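Local coordinates for protein sialidase B (Streptococcus pneumoniae serotype 4, PDB 4XJW) that hydrolyses alpha-2,3, alpha-2,6 and alpha-2,8 linkages of terminal sialic acid in oligosaccharides, glycoproteins and glycolipids, at residues Asp113-Tyr119 / Glu131-Leu137; Gln32-Phe38 / Glu105-Val111. The protein carries 1 engineered substitution. All blocks are in the same frame, centred on the assembly; numbering follows the deposited sequence.

How the contacts relate
Contacts 1 and 2 belong to one antiparallel sheet of the N-terminal concanavalin-like domain. Their centres are about 19 Å apart. Strand 32-39 pairs with strand 102-113 in contact 2. Strand 102-113 also pairs with strand 118-123, which forms a hairpin with strand 126-132; contact 1 lies at the open end of that hairpin. The two meet where Tyr119 CD1 of contact 1 packs 3.8 Å from Phe110 CZ of contact 2. Contact 2 is buried, whereas contact 1 lies at the surface. Both are away from the inhibitor pocket around Tyr212 and Glu620 and from the probable catalytic residues Asp232 and Tyr615.

Contact 1. Residues Asp113-Tyr119 / Glu131-Leu137; sequences DSKDKTY and ETVDTFL
Tyr119 holds CG opposite its carbonyl carbon (chi1 -58°), and Phe136 holds CG opposite its backbone N (chi1 -174°). These torsions bring the two rings together at the open end of the beta hairpin 118-123/126-132. The ring planes are nearly parallel, 17° apart, but displaced until little of one ring covers the other. Phe136 CE1 sits over the rim of the tyrosine face, 3.5 Å from Tyr119 CZ. On the other face of Phe136 lies Ser114, whose CA makes a CH-pi contact. Tyr119 OH donates to Leu137 O at 2.6 Å, from above the carbonyl plane. This ties the ring to the chain beyond the hairpin and fixes its hydroxyl. Tyr119 and Glu131 form a hydrogen-bonded pair of the hairpin. Thr118 and Thr132 are the next, non-hydrogen-bonded pair, with Thr118 OG1 and Thr132 OG1 2.8 Å apart. A G1 beta bulge sets Lys117 and Thr118 together across from Asp113. Lys117 O then accepts a bond from Val133 N at 3.0 Å. The extended Lys117 chain passes Phe136 CB, and its NZ donates to Asp134 O at 2.7 Å. Lys117 NZ also donates weakly to a water, which accepts a second bond from Phe136 N at 2.9 Å.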
ATOM      1  N   ASP A 113     -11.748  23.169  16.159  1.00 15.86           N
ATOM      2  CA  ASP A 113     -11.025  23.589  17.356  1.00 17.11           C
ATOM      3  C   ASP A 113     -10.580  25.044  17.252  1.00 18.95           C
ATOM      4  O   ASP A 113      -9.600  25.360  16.572  1.00 18.97           O
ATOM      5  CB  ASP A 113      -9.807  22.678  17.551  1.00 17.59           C
ATOM      6  CG  ASP A 113      -9.100  22.902  18.879  1.00 24.44           C
ATOM      7  OD1 ASP A 113      -9.406  23.894  19.569  1.00 23.45           O
ATOM      8  OD2 ASP A 113      -8.229  22.077  19.217  1.00 28.97           O
ATOM      9  N   SER A 114     -11.297  25.930  17.939  1.00 21.67           N
ATOM     10  CA  SER A 114     -11.006  27.360  17.873  1.00 19.79           C
ATOM     11  C   SER A 114      -9.668  27.766  18.499  1.00 21.45           C
ATOM     12  O   SER A 114      -8.980  28.651  17.984  1.00 23.65           O
ATOM     13  CB  SER A 114     -12.159  28.189  18.456  1.00 21.88           C
ATOM     14  OG  SER A 114     -12.440  27.863  19.803  1.00 23.77           O
ATOM     15  N   LYS A 115      -9.286  27.115  19.591  1.00 23.46           N
ATOM     16  CA  LYS A 115      -8.037  27.486  20.253  1.00 29.16           C
ATOM     17  C   LYS A 115      -6.795  27.114  19.436  1.00 27.71           C
ATOM     18  O   LYS A 115      -5.822  27.865  19.420  1.00 30.98           O
ATOM     19  CB  LYS A 115      -7.965  26.915  21.667  1.00 30.56           C
ATOM     20  CG  LYS A 115      -8.901  27.610  22.650  1.00 36.52           C
ATOM     21  CD  LYS A 115      -8.139  28.178  23.841  1.00 48.78           C
ATOM     22  CE  LYS A 115      -9.004  28.189  25.104  1.00 51.76           C
ATOM     23  NZ  LYS A 115      -8.297  28.760  26.288  1.00 46.58           N
ATOM     24  N   ASP A 116      -6.828  25.970  18.753  1.00 24.88           N
ATOM     25  CA  ASP A 116      -5.705  25.580  17.893  1.00 26.10           C
ATOM     26  C   ASP A 116      -5.940  25.939  16.430  1.00 21.41           C
ATOM     27  O   ASP A 116      -5.087  25.665  15.568  1.00 20.24           O
ATOM     28  CB  ASP A 116      -5.374  24.091  18.020  1.00 23.42           C
ATOM     29  CG  ASP A 116      -4.695  23.756  19.332  1.00 34.74           C
ATOM     30  OD1 ASP A 116      -4.419  24.696  20.111  1.00 33.59           O
ATOM     31  OD2 ASP A 116      -4.432  22.555  19.581  1.00 34.91           O
ATOM     32  N   LYS A 117      -7.097  26.544  16.162  1.00 17.91           N
ATOM     33  CA  LYS A 117      -7.480  26.977  14.817  1.00 19.77           C
ATOM     34  C   LYS A 117      -7.370  25.846  13.819  1.00 16.36           C
ATOM     35  O   LYS A 117      -6.907  26.045  12.691  1.00 19.66           O
ATOM     36  CB  LYS A 117      -6.609  28.138  14.336  1.00 19.93           C
ATOM     37  CG  LYS A 117      -6.670  29.375  15.208  1.00 26.19           C
ATOM     38  CD  LYS A 117      -5.897  30.501  14.543  1.00 27.41           C
ATOM     39  CE  LYS A 117      -6.274  31.847  15.110  1.00 35.09           C
ATOM     40  NZ  LYS A 117      -5.724  32.950  14.270  1.00 40.26           N
ATOM     41  N   THR A 118      -7.810  24.665  14.227  1.00 19.33           N
ATOM     42  CA  THR A 118      -7.617  23.473  13.418  1.00 17.02           C
ATOM     43  C   THR A 118      -8.926  22.721  13.197  1.00 15.09           C
ATOM     44  O   THR A 118      -9.774  22.658  14.093  1.00 16.41           O
ATOM     45  CB  THR A 118      -6.574  22.558  14.077  1.00 18.67           C
ATOM     46  OG1 THR A 118      -5.311  23.242  14.107  1.00 21.71           O
ATOM     47  CG2 THR A 118      -6.413  21.253  13.306  1.00 20.87           C
ATOM     48  N   TYR A 119      -9.087  22.179  11.994  1.00 13.48           N
ATOM     49  CA  TYR A 119     -10.214  21.329  11.664  1.00 14.46           C
ATOM     50  C   TYR A 119      -9.651  19.942  11.410  1.00 15.37           C
ATOM     51  O   TYR A 119      -8.742  19.774  10.594  1.00 16.68           O
ATOM     52  CB  TYR A 119     -10.912  21.824  10.399  1.00 13.92           C
ATOM     53  CG  TYR A 119     -11.424  23.252  10.446  1.00 13.72           C
ATOM     54  CD1 TYR A 119     -12.617  23.566  11.090  1.00 11.39           C
ATOM     55  CD2 TYR A 119     -10.729  24.269   9.819  1.00 12.07           C
ATOM     56  CE1 TYR A 119     -13.097  24.871  11.124  1.00 14.76           C
ATOM     57  CE2 TYR A 119     -11.209  25.578   9.825  1.00 16.01           C
ATOM     58  CZ  TYR A 119     -12.386  25.869  10.488  1.00 16.38           C
ATOM     59  OH  TYR A 119     -12.859  27.166  10.499  1.00 17.37           O
ATOM     60  N   GLU A 131      -6.293  20.254   9.400  1.00 17.72           N
ATOM     61  CA  GLU A 131      -5.901  21.486   8.735  1.00 17.94           C
ATOM     62  C   GLU A 131      -5.941  22.667   9.689  1.00 19.30           C
ATOM     63  O   GLU A 131      -6.992  22.978  10.255  1.00 18.57           O
ATOM     64  CB  GLU A 131      -6.840  21.752   7.558  1.00 21.62           C
ATOM     65  CG  GLU A 131      -6.884  20.636   6.527  1.00 23.66           C
ATOM     66  CD  GLU A 131      -5.747  20.708   5.523  1.00 31.24           C
ATOM     67  OE1 GLU A 131      -4.905  21.619   5.646  1.00 36.21           O
ATOM     68  OE2 GLU A 131      -5.704  19.853   4.610  1.00 35.12           O
ATOM     69  N   THR A 132      -4.791  23.311   9.869  1.00 19.66           N
ATOM     70  CA  THR A 132      -4.701  24.542  10.650  1.00 19.27           C
ATOM     71  C   THR A 132      -4.775  25.768   9.736  1.00 22.53           C
ATOM     72  O   THR A 132      -4.159  25.788   8.677  1.00 21.14           O
ATOM     73  CB  THR A 132      -3.384  24.583  11.450  1.00 19.78           C
ATOM     74  OG1 THR A 132      -3.254  23.376  12.208  1.00 22.16           O
ATOM     75  CG2 THR A 132      -3.358  25.781  12.391  1.00 19.88           C
ATOM     76  N   VAL A 133      -5.535  26.784  10.141  1.00 18.17           N
ATOM     77  CA  VAL A 133      -5.722  27.978   9.320  1.00 20.35           C
ATOM     78  C   VAL A 133      -5.324  29.237  10.086  1.00 25.11           C
ATOM     79  O   VAL A 133      -5.324  29.246  11.318  1.00 21.70           O
ATOM     80  CB  VAL A 133      -7.186  28.116   8.833  1.00 21.23           C
ATOM     81  CG1 VAL A 133      -7.560  26.993   7.870  1.00 19.80           C
ATOM     82  CG2 VAL A 133      -8.146  28.140  10.015  1.00 19.53           C
ATOM     83  N   ASP A 134      -4.996  30.297   9.351  1.00 21.18           N
ATOM     84  CA  ASP A 134      -4.646  31.579   9.963  1.00 27.95           C
ATOM     85  C   ASP A 134      -5.867  32.299  10.532  1.00 24.98           C
ATOM     86  O   ASP A 134      -5.808  32.907  11.600  1.00 25.90           O
ATOM     87  CB  ASP A 134      -3.968  32.490   8.937  1.00 28.63           C
ATOM     88  CG  ASP A 134      -2.605  31.990   8.519  1.00 33.98           C
ATOM     89  OD1 ASP A 134      -1.859  31.496   9.387  1.00 35.42           O
ATOM     90  OD2 ASP A 134      -2.285  32.101   7.317  1.00 38.53           O
ATOM     91  N   THR A 135      -6.971  32.240   9.802  1.00 23.38           N
ATOM     92  CA  THR A 135      -8.204  32.859  10.262  1.00 22.14           C
ATOM     93  C   THR A 135      -9.253  31.779  10.468  1.00 23.52           C
ATOM     94  O   THR A 135      -9.772  31.203   9.510  1.00 21.41           O
ATOM     95  CB  THR A 135      -8.714  33.906   9.276  1.00 25.19           C
ATOM     96  OG1 THR A 135      -7.670  34.852   9.014  1.00 31.82           O
ATOM     97  CG2 THR A 135      -9.929  34.636   9.849  1.00 26.39           C
ATOM     98  N   PHE A 136      -9.554  31.496  11.727  1.00 19.38           N
ATOM     99  CA  PHE A 136     -10.475  30.420  12.048  1.00 21.13           C
ATOM    100  C   PHE A 136     -11.923  30.861  11.880  1.00 23.70           C
ATOM    101  O   PHE A 136     -12.272  31.998  12.189  1.00 21.19           O
ATOM    102  CB  PHE A 136     -10.238  29.952  13.478  1.00 16.36           C
ATOM    103  CG  PHE A 136     -11.041  28.739  13.863  1.00 17.37           C
ATOM    104  CD1 PHE A 136     -10.666  27.476  13.414  1.00 16.68           C
ATOM    105  CD2 PHE A 136     -12.164  28.860  14.677  1.00 15.50           C
ATOM    106  CE1 PHE A 136     -11.395  26.357  13.764  1.00 17.49           C
ATOM    107  CE2 PHE A 136     -12.903  27.739  15.038  1.00 17.92           C
ATOM    108  CZ  PHE A 136     -12.518  26.482  14.581  1.00 18.01           C
ATOM    109  N   LEU A 137     -12.751  29.949  11.377  1.00 17.71           N
ATOM    110  CA  LEU A 137     -14.183  30.170  11.256  1.00 18.68           C
ATOM    111  C   LEU A 137     -14.923  29.120  12.072  1.00 20.26           C
ATOM    112  O   LEU A 137     -15.060  27.971  11.640  1.00 18.17           O
ATOM    113  CB  LEU A 137     -14.627  30.105   9.793  1.00 18.70           C
ATOM    114  CG  LEU A 137     -16.128  30.239   9.506  1.00 18.94           C
ATOM    115  CD1 LEU A 137     -16.715  31.459  10.220  1.00 22.41           C
ATOM    116  CD2 LEU A 137     -16.400  30.305   8.012  1.00 16.58           C
TER
HETATM  117  O   HOH W   1      -8.738  33.300  13.801  1.00 27.10           O

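Contact 2. Residues Gln32-Phe38 / Glu105-Val111; sequences QTVVMKF and ENTLVFV
Lys37 and Thr107 run alongside each other on one face of the sheet, and Lys37 NZ donates to Thr107 OG1 at 2.8 Å. A bend at the last torsion of the lysine (chi4 -62°) turns NZ to the threonine. Glu105 crosses the lysine chain obliquely; Glu105 OE1 is 3.3 Å from Lys37 CD and forms a salt bridge with Lys37 NZ at 3.6 Å. On the other side of the sheet, Asn106 CB sits over a face of the Phe38 ring, offset toward its rim, in a CH-pi contact. Leu108 CB meets the ring edge in its plane, 4.0 Å from Phe38 CE1. Pairs of backbone hydrogen bonds join Val34 to Phe110, Met36 to Leu108 and Phe38 to Asn106.

The next shell fixes these groups. Pro186 O takes a further bond from Lys37 NZ, and Ser188 OG bonds to Glu105 OE1. Asn106 OD1 bonds to Asn124 ND2, and Asn106 ND2 to Trp96 O; ND2 also makes a weak bond to Phe38 O, which already accepts the backbone N of Asn106. Val34, Leu108 and Phe38 pack on Ile66 and Met68 of strand 63-69, which belongs to the second sheet. Segments 32-38 and 106-111 run antiparallel at 167°, with axes 4.7 Å apart at closest approach, as neighbours in one sheet of a concanavalin-like beta sandwich.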
ATOM      1  N   GLN A  32     -16.584  22.939  18.263  1.00 16.35           N
ATOM      2  CA  GLN A  32     -17.616  21.910  18.177  1.00 15.12           C
ATOM      3  C   GLN A  32     -17.031  20.586  17.713  1.00 15.61           C
ATOM      4  O   GLN A  32     -16.017  20.546  17.016  1.00 17.41           O
ATOM      5  CB  GLN A  32     -18.741  22.328  17.220  1.00 13.95           C
ATOM      6  CG  GLN A  32     -19.861  23.163  17.853  1.00 15.92           C
ATOM      7  CD  GLN A  32     -19.480  24.619  18.073  1.00 20.19           C
ATOM      8  OE1 GLN A  32     -18.686  25.189  17.322  1.00 15.72           O
ATOM      9  NE2 GLN A  32     -20.056  25.233  19.108  1.00 17.54           N
ATOM     10  N   THR A  33     -17.684  19.502  18.107  1.00 14.91           N
ATOM     11  CA  THR A  33     -17.346  18.183  17.606  1.00 13.35           C
ATOM     12  C   THR A  33     -18.626  17.537  17.128  1.00 17.03           C
ATOM     13  O   THR A  33     -19.639  17.574  17.829  1.00 16.61           O
ATOM     14  CB  THR A  33     -16.702  17.328  18.703  1.00 13.80           C
ATOM     15  OG1 THR A  33     -15.452  17.918  19.066  1.00 16.48           O
ATOM     16  CG2 THR A  33     -16.458  15.908  18.218  1.00 17.09           C
ATOM     17  N   VAL A  34     -18.584  16.963  15.929  1.00 14.60           N
ATOM     18  CA  VAL A  34     -19.714  16.214  15.390  1.00 15.00           C
ATOM     19  C   VAL A  34     -19.329  14.739  15.354  1.00 17.80           C
ATOM     20  O   VAL A  34     -18.274  14.385  14.833  1.00 14.65           O
ATOM     21  CB  VAL A  34     -20.085  16.688  13.971  1.00 12.09           C
ATOM     22  CG1 VAL A  34     -21.249  15.866  13.437  1.00 14.38           C
ATOM     23  CG2 VAL A  34     -20.430  18.167  13.972  1.00 18.99           C
ATOM     24  N   VAL A  35     -20.164  13.879  15.936  1.00 13.16           N
ATOM     25  CA  VAL A  35     -19.967  12.441  15.821  1.00 12.86           C
ATOM     26  C   VAL A  35     -21.145  11.850  15.071  1.00 18.17           C
ATOM     27  O   VAL A  35     -22.304  12.066  15.441  1.00 21.51           O
ATOM     28  CB  VAL A  35     -19.827  11.768  17.196  1.00 15.64           C
ATOM     29  CG1 VAL A  35     -19.706  10.266  17.030  1.00 16.93           C
ATOM     30  CG2 VAL A  35     -18.609  12.298  17.924  1.00 16.23           C
ATOM     31  N   MET A  36     -20.854  11.129  13.996  1.00 15.15           N
ATOM     32  CA  MET A  36     -21.897  10.619  13.114  1.00 18.32           C
ATOM     33  C   MET A  36     -21.628   9.166  12.763  1.00 19.04           C
ATOM     34  O   MET A  36     -20.580   8.845  12.206  1.00 20.76           O
ATOM     35  CB  MET A  36     -21.943  11.425  11.819  1.00 20.67           C
ATOM     36  CG  MET A  36     -23.093  12.391  11.715  1.00 30.01           C
ATOM     37  SD  MET A  36     -23.276  12.992  10.026  1.00 31.38           S
ATOM     38  CE  MET A  36     -23.325  11.435   9.159  1.00 24.11           C
ATOM     39  N   LYS A  37     -22.564   8.287  13.099  1.00 15.73           N
ATOM     40  CA  LYS A  37     -22.521   6.913  12.618  1.00 14.15           C
ATOM     41  C   LYS A  37     -23.506   6.788  11.468  1.00 17.59           C
ATOM     42  O   LYS A  37     -24.707   7.035  11.639  1.00 19.09           O
ATOM     43  CB  LYS A  37     -22.833   5.931  13.746  1.00 17.70           C
ATOM     44  CG  LYS A  37     -21.640   5.732  14.674  1.00 22.86           C
ATOM     45  CD  LYS A  37     -22.003   5.004  15.953  1.00 29.95           C
ATOM     46  CE  LYS A  37     -20.744   4.675  16.751  1.00 27.55           C
ATOM     47  NZ  LYS A  37     -19.819   3.765  15.990  1.00 23.09           N
ATOM     48  N   PHE A  38     -23.006   6.445  10.284  1.00 13.41           N
ATOM     49  CA  PHE A  38     -23.856   6.468   9.097  1.00 14.76           C
ATOM     50  C   PHE A  38     -23.527   5.371   8.094  1.00 14.95           C
ATOM     51  O   PHE A  38     -22.402   4.851   8.045  1.00 15.40           O
ATOM     52  CB  PHE A  38     -23.780   7.839   8.409  1.00 14.05           C
ATOM     53  CG  PHE A  38     -22.502   8.069   7.639  1.00 13.38           C
ATOM     54  CD1 PHE A  38     -21.371   8.556   8.280  1.00 16.33           C
ATOM     55  CD2 PHE A  38     -22.436   7.798   6.276  1.00 12.99           C
ATOM     56  CE1 PHE A  38     -20.200   8.772   7.574  1.00 18.12           C
ATOM     57  CE2 PHE A  38     -21.266   8.004   5.574  1.00 16.79           C
ATOM     58  CZ  PHE A  38     -20.146   8.491   6.228  1.00 15.64           C
ATOM     59  N   GLU A 105     -21.465   0.477   8.960  1.00 14.23           N
ATOM     60  CA  GLU A 105     -21.663   1.655   9.781  1.00 14.29           C
ATOM     61  C   GLU A 105     -20.340   2.380   9.920  1.00 12.76           C
ATOM     62  O   GLU A 105     -19.477   1.961  10.686  1.00 17.00           O
ATOM     63  CB  GLU A 105     -22.205   1.290  11.162  1.00 19.00           C
ATOM     64  CG  GLU A 105     -22.310   2.510  12.071  1.00 23.45           C
ATOM     65  CD  GLU A 105     -23.162   2.260  13.300  1.00 34.22           C
ATOM     66  OE1 GLU A 105     -22.596   2.182  14.408  1.00 33.62           O
ATOM     67  OE2 GLU A 105     -24.398   2.154  13.149  1.00 40.06           O
ATOM     68  N   ASN A 106     -20.175   3.454   9.154  1.00 12.61           N
ATOM     69  CA  ASN A 106     -18.997   4.300   9.286  1.00 11.78           C
ATOM     70  C   ASN A 106     -19.111   5.197  10.491  1.00 11.31           C
ATOM     71  O   ASN A 106     -20.200   5.688  10.801  1.00 15.26           O
ATOM     72  CB  ASN A 106     -18.824   5.193   8.062  1.00 10.14           C
ATOM     73  CG  ASN A 106     -18.621   4.407   6.789  1.00 12.25           C
ATOM     74  OD1 ASN A 106     -17.512   3.941   6.497  1.00 12.74           O
ATOM     75  ND2 ASN A 106     -19.691   4.245   6.026  1.00 12.11           N
ATOM     76  N   THR A 107     -17.990   5.414  11.166  1.00 11.80           N
ATOM     77  CA  THR A 107     -17.977   6.277  12.338  1.00 14.54           C
ATOM     78  C   THR A 107     -17.165   7.515  12.004  1.00 14.69           C
ATOM     79  O   THR A 107     -15.939   7.447  11.837  1.00 14.47           O
ATOM     80  CB  THR A 107     -17.374   5.573  13.577  1.00 14.72           C
ATOM     81  OG1 THR A 107     -18.091   4.358  13.841  1.00 15.52           O
ATOM     82  CG2 THR A 107     -17.454   6.478  14.821  1.00 16.64           C
ATOM     83  N   LEU A 108     -17.851   8.648  11.904  1.00 10.64           N
ATOM     84  CA  LEU A 108     -17.207   9.896  11.521  1.00  9.64           C
ATOM     85  C   LEU A 108     -17.109  10.807  12.744  1.00 12.71           C
ATOM     86  O   LEU A 108     -18.069  10.958  13.484  1.00 12.23           O
ATOM     87  CB  LEU A 108     -17.991  10.543  10.379  1.00 12.49           C
ATOM     88  CG  LEU A 108     -17.504  11.892   9.855  1.00 11.83           C
ATOM     89  CD1 LEU A 108     -17.825  12.049   8.372  1.00 14.74           C
ATOM     90  CD2 LEU A 108     -18.118  13.060  10.642  1.00 13.54           C
ATOM     91  N   VAL A 109     -15.939  11.394  12.965  1.00 12.11           N
ATOM     92  CA  VAL A 109     -15.763  12.381  14.029  1.00 10.90           C
ATOM     93  C   VAL A 109     -15.094  13.621  13.449  1.00 13.11           C
ATOM     94  O   VAL A 109     -13.974  13.545  12.938  1.00 13.57           O
ATOM     95  CB  VAL A 109     -14.874  11.847  15.162  1.00 15.64           C
ATOM     96  CG1 VAL A 109     -14.725  12.907  16.266  1.00 14.76           C
ATOM     97  CG2 VAL A 109     -15.463  10.569  15.736  1.00 12.83           C
ATOM     98  N   PHE A 110     -15.762  14.769  13.541  1.00 10.33           N
ATOM     99  CA  PHE A 110     -15.190  15.997  13.015  1.00 11.28           C
ATOM    100  C   PHE A 110     -14.983  16.973  14.155  1.00 12.55           C
ATOM    101  O   PHE A 110     -15.919  17.265  14.898  1.00 13.80           O
ATOM    102  CB  PHE A 110     -16.085  16.623  11.952  1.00 12.57           C
ATOM    103  CG  PHE A 110     -15.554  17.930  11.428  1.00 11.26           C
ATOM    104  CD1 PHE A 110     -14.421  17.955  10.633  1.00 12.50           C
ATOM    105  CD2 PHE A 110     -16.182  19.129  11.752  1.00 11.94           C
ATOM    106  CE1 PHE A 110     -13.913  19.153  10.151  1.00 12.14           C
ATOM    107  CE2 PHE A 110     -15.687  20.334  11.277  1.00 12.84           C
ATOM    108  CZ  PHE A 110     -14.551  20.345  10.469  1.00 14.27           C
ATOM    109  N   VAL A 111     -13.750  17.439  14.311  1.00 10.92           N
ATOM    110  CA  VAL A 111     -13.413  18.354  15.399  1.00 11.78           C
ATOM    111  C   VAL A 111     -13.073  19.749  14.850  1.00 13.95           C
ATOM    112  O   VAL A 111     -12.178  19.909  14.010  1.00 13.31           O
ATOM    113  CB  VAL A 111     -12.246  17.799  16.241  1.00 11.10           C
ATOM    114  CG1 VAL A 111     -11.934  18.749  17.383  1.00 17.81           C
ATOM    115  CG2 VAL A 111     -12.601  16.412  16.785  1.00 16.67           C
TER